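Local coordinates for protein mycolic acid synthase (Mycobacterium tuberculosis, PDB 1L1E) that probably converts a double bond of mycolic acid chains into a cyclopropane ring, using S-adenosyl-L-methionine as the source of the methylene group, at residues 137-142 with 164-169. Numbering follows the deposited sequence.
With SAH (S-adenosyl-L-homocysteine), chain D; CO3 (carbonate ion), chain C.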
loop_
_atom_site.group_PDB
_atom_site.type_symbol
_atom_site.label_atom_id
_atom_site.label_comp_id
_atom_site.label_asym_id
_atom_site.label_seq_id
_atom_site.Cartn_x
_atom_site.Cartn_y
_atom_site.Cartn_z
ATOM N N GLY A 137 0.536 0.211 -1.528
ATOM C CA GLY A 137 1.137 1.169 -0.624
ATOM C C GLY A 137 2.650 1.113 -0.527
ATOM O O GLY A 137 3.225 1.565 0.471
ATOM N N ALA A 138 3.306 0.566 -1.542
ATOM C CA ALA A 138 4.771 0.491 -1.524
ATOM C C ALA A 138 5.390 1.564 -2.416
ATOM O O ALA A 138 6.392 2.192 -2.059
ATOM C CB ALA A 138 5.226 -0.870 -1.995
ATOM N N PHE A 139 4.778 1.742 -3.583
ATOM C CA PHE A 139 5.205 2.687 -4.606
ATOM C C PHE A 139 5.543 4.092 -4.094
ATOM O O PHE A 139 6.436 4.746 -4.628
ATOM C CB PHE A 139 4.107 2.775 -5.670
ATOM C CG PHE A 139 4.542 3.408 -6.950
ATOM C CD1 PHE A 139 5.234 2.676 -7.898
ATOM C CD2 PHE A 139 4.263 4.741 -7.207
ATOM C CE1 PHE A 139 5.646 3.268 -9.095
ATOM C CE2 PHE A 139 4.665 5.344 -8.392
ATOM C CZ PHE A 139 5.358 4.609 -9.341
ATOM N N GLU A 140 4.828 4.556 -3.074
ATOM C CA GLU A 140 5.066 5.885 -2.514
ATOM C C GLU A 140 6.456 6.031 -1.896
ATOM O O GLU A 140 6.936 7.150 -1.700
ATOM C CB GLU A 140 4.013 6.218 -1.449
ATOM C CG GLU A 140 2.583 6.223 -1.965
ATOM C CD GLU A 140 1.860 4.911 -1.703
ATOM O OE1 GLU A 140 2.458 3.825 -1.924
ATOM O OE2 GLU A 140 0.687 4.976 -1.277
ATOM N N HIS A 141 7.094 4.903 -1.587
ATOM C CA HIS A 141 8.426 4.909 -0.978
ATOM C C HIS A 141 9.583 4.773 -1.977
ATOM O O HIS A 141 10.741 4.898 -1.594
ATOM C CB HIS A 141 8.548 3.757 0.025
ATOM C CG HIS A 141 7.612 3.859 1.185
ATOM N ND1 HIS A 141 7.911 4.579 2.321
ATOM C CD2 HIS A 141 6.382 3.332 1.385
ATOM C CE1 HIS A 141 6.907 4.487 3.174
ATOM N NE2 HIS A 141 5.966 3.736 2.629
ATOM N N PHE A 142 9.274 4.521 -3.239
ATOM C CA PHE A 142 10.307 4.302 -4.258
ATOM C C PHE A 142 11.126 5.525 -4.690
ATOM O O PHE A 142 12.347 5.441 -4.842
ATOM C CB PHE A 142 9.683 3.673 -5.513
ATOM C CG PHE A 142 8.994 2.348 -5.272
ATOM C CD1 PHE A 142 8.216 1.773 -6.271
ATOM C CD2 PHE A 142 9.099 1.688 -4.049
ATOM C CE1 PHE A 142 7.548 0.561 -6.057
ATOM C CE2 PHE A 142 8.435 0.479 -3.829
ATOM C CZ PHE A 142 7.658 -0.083 -4.837
ATOM N N MET A 164 -0.378 -6.664 -13.283
ATOM C CA MET A 164 0.059 -6.201 -11.980
ATOM C C MET A 164 -1.011 -5.245 -11.476
ATOM O O MET A 164 -1.624 -4.511 -12.267
ATOM C CB MET A 164 1.409 -5.469 -12.097
ATOM C CG MET A 164 1.794 -4.589 -10.888
ATOM S SD MET A 164 3.583 -4.156 -10.805
ATOM C CE MET A 164 3.767 -3.041 -12.178
ATOM N N LEU A 165 -1.262 -5.281 -10.174
ATOM C CA LEU A 165 -2.223 -4.371 -9.573
ATOM C C LEU A 165 -1.339 -3.444 -8.765
ATOM O O LEU A 165 -0.700 -3.874 -7.810
ATOM C CB LEU A 165 -3.197 -5.104 -8.644
ATOM C CG LEU A 165 -4.316 -4.268 -7.987
ATOM C CD1 LEU A 165 -3.742 -3.347 -6.928
ATOM C CD2 LEU A 165 -5.063 -3.459 -9.058
ATOM N N LEU A 166 -1.297 -2.178 -9.164
ATOM C CA LEU A 166 -0.486 -1.174 -8.500
ATOM C C LEU A 166 -1.447 -0.253 -7.752
ATOM O O LEU A 166 -2.247 0.432 -8.369
ATOM C CB LEU A 166 0.285 -0.362 -9.551
ATOM C CG LEU A 166 1.659 0.241 -9.249
ATOM C CD1 LEU A 166 1.831 1.524 -10.073
ATOM C CD2 LEU A 166 1.814 0.534 -7.785
ATOM N N HIS A 167 -1.349 -0.245 -6.428
ATOM C CA HIS A 167 -2.197 0.565 -5.568
ATOM C C HIS A 167 -1.286 1.594 -4.906
ATOM O O HIS A 167 -0.332 1.237 -4.217
ATOM C CB HIS A 167 -2.880 -0.368 -4.552
ATOM C CG HIS A 167 -3.472 0.322 -3.365
ATOM N ND1 HIS A 167 -4.670 -0.073 -2.810
ATOM C CD2 HIS A 167 -3.003 1.317 -2.577
ATOM C CE1 HIS A 167 -4.910 0.647 -1.730
ATOM N NE2 HIS A 167 -3.913 1.498 -1.566
ATOM N N THR A 168 -1.577 2.873 -5.125
ATOM C CA THR A 168 -0.737 3.931 -4.580
ATOM C C THR A 168 -1.452 5.268 -4.456
ATOM O O THR A 168 -2.426 5.530 -5.158
ATOM C CB THR A 168 0.491 4.160 -5.499
ATOM O OG1 THR A 168 1.266 2.958 -5.559
ATOM C CG2 THR A 168 1.356 5.291 -4.983
ATOM N N ILE A 169 -0.946 6.090 -3.544
ATOM C CA ILE A 169 -1.445 7.430 -3.315
ATOM C C ILE A 169 -1.039 8.205 -4.566
ATOM O O ILE A 169 0.042 7.985 -5.112
ATOM C CB ILE A 169 -0.757 8.074 -2.065
ATOM C CG1 ILE A 169 -1.345 7.475 -0.785
ATOM C CG2 ILE A 169 -0.906 9.600 -2.078
ATOM C CD1 ILE A 169 -0.544 7.808 0.466
HETATM N N SAH D . 1.435 -3.814 1.291
HETATM C CA SAH D . 1.329 -3.876 2.749
HETATM C CB SAH D . 2.376 -2.954 3.412
HETATM C CG SAH D . 2.350 -1.480 2.998
HETATM S SD SAH D . 3.598 -0.476 3.819
HETATM C C SAH D . -0.078 -3.458 3.210
HETATM O O SAH D . -0.908 -3.165 2.345
HETATM O OXT SAH D . -0.317 -3.404 4.425
HETATM C "C5'" SAH D . 4.899 -0.420 2.541
HETATM C "C4'" SAH D . 5.611 -1.754 2.281
HETATM O "O4'" SAH D . 6.434 -1.718 1.080
HETATM C "C3'" SAH D . 6.564 -2.162 3.402
HETATM O "O3'" SAH D . 6.478 -3.598 3.545
HETATM C "C2'" SAH D . 7.912 -1.736 2.888
HETATM O "O2'" SAH D . 8.981 -2.386 3.580
HETATM C "C1'" SAH D . 7.788 -2.098 1.439
HETATM N N9 SAH D . 8.767 -1.435 0.549
HETATM C C8 SAH D . 9.119 -0.128 0.427
HETATM N N7 SAH D . 10.013 0.165 -0.458
HETATM C C5 SAH D . 10.309 -1.076 -1.007
HETATM C C6 SAH D . 11.206 -1.511 -2.038
HETATM N N6 SAH D . 11.996 -0.668 -2.721
HETATM N N1 SAH D . 11.245 -2.860 -2.333
HETATM C C2 SAH D . 10.447 -3.718 -1.651
HETATM N N3 SAH D . 9.568 -3.425 -0.669
HETATM C C4 SAH D . 9.551 -2.074 -0.393
HETATM C C CO3 C . -1.914 3.549 0.452
HETATM O O1 CO3 C . -1.383 3.597 -0.947
HETATM O O2 CO3 C . -1.252 4.187 1.459
HETATM O O3 CO3 C . -3.061 2.879 0.705
HETATM O O HOH W 1 2.451 0.005 -4.306
#
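The carbonate site of this methyltransferase is built partly where the loop 137-142, which follows strand 132-136, meets the neighbouring parallel strand 164-169 through G137 and H167 at one end and E140 and I169 at the other. G137 N donates to H167 O (3.0 Å, 170° at the hydrogen), a nearly straight bond that carries the pairing of the two strands one residue into the loop. T168 OG1 grips the same oxygen from the opposite face of the carbonyl plane, and a water that accepts from A138 N donates to it too, giving H167 O three donors. With its OG1 beside the backbone N (chi1 -61°), T168 turns that hydroxyl back toward H167 O and sends CG2 against the E140 carboxylate, 3.3 Å from E140 CD.

E140 is bent at chi2 (97°), so its carboxylate turns back toward the start of its own loop and leaves OE2 facing I169 N. I169 N reaches E140 OE2 at 3.0 Å from above the carboxylate plane, while I169 CG1 and CD1 lie against the same oxygen. In the Rossmann-like fold of AdoMet-dependent methyltransferases, ligands bind at the C-terminal ends of the parallel strands, and this loop touches two ligands. G137 O lies 3.3 Å from C5' of S-adenosyl-L-homocysteine, and the F142 ring edge meets the adenine. On the carbonate side, H167 NE2 donates to carbonate O3 (2.8 Å), and E140 OE2 stands 2.5 Å from carbonate O1. Q282 NE2 is hydrogen-bonded to H167 ND1, which probably steadies the imidazole.

F139 CB also comes within 2.8 Å of T168 OG1, a tight approach, and packs on L166 CD2 at 3.8 Å; L166 CD1 sits over one face of the F139 ring, offset toward its rim, and Y147 also stacks with that ring.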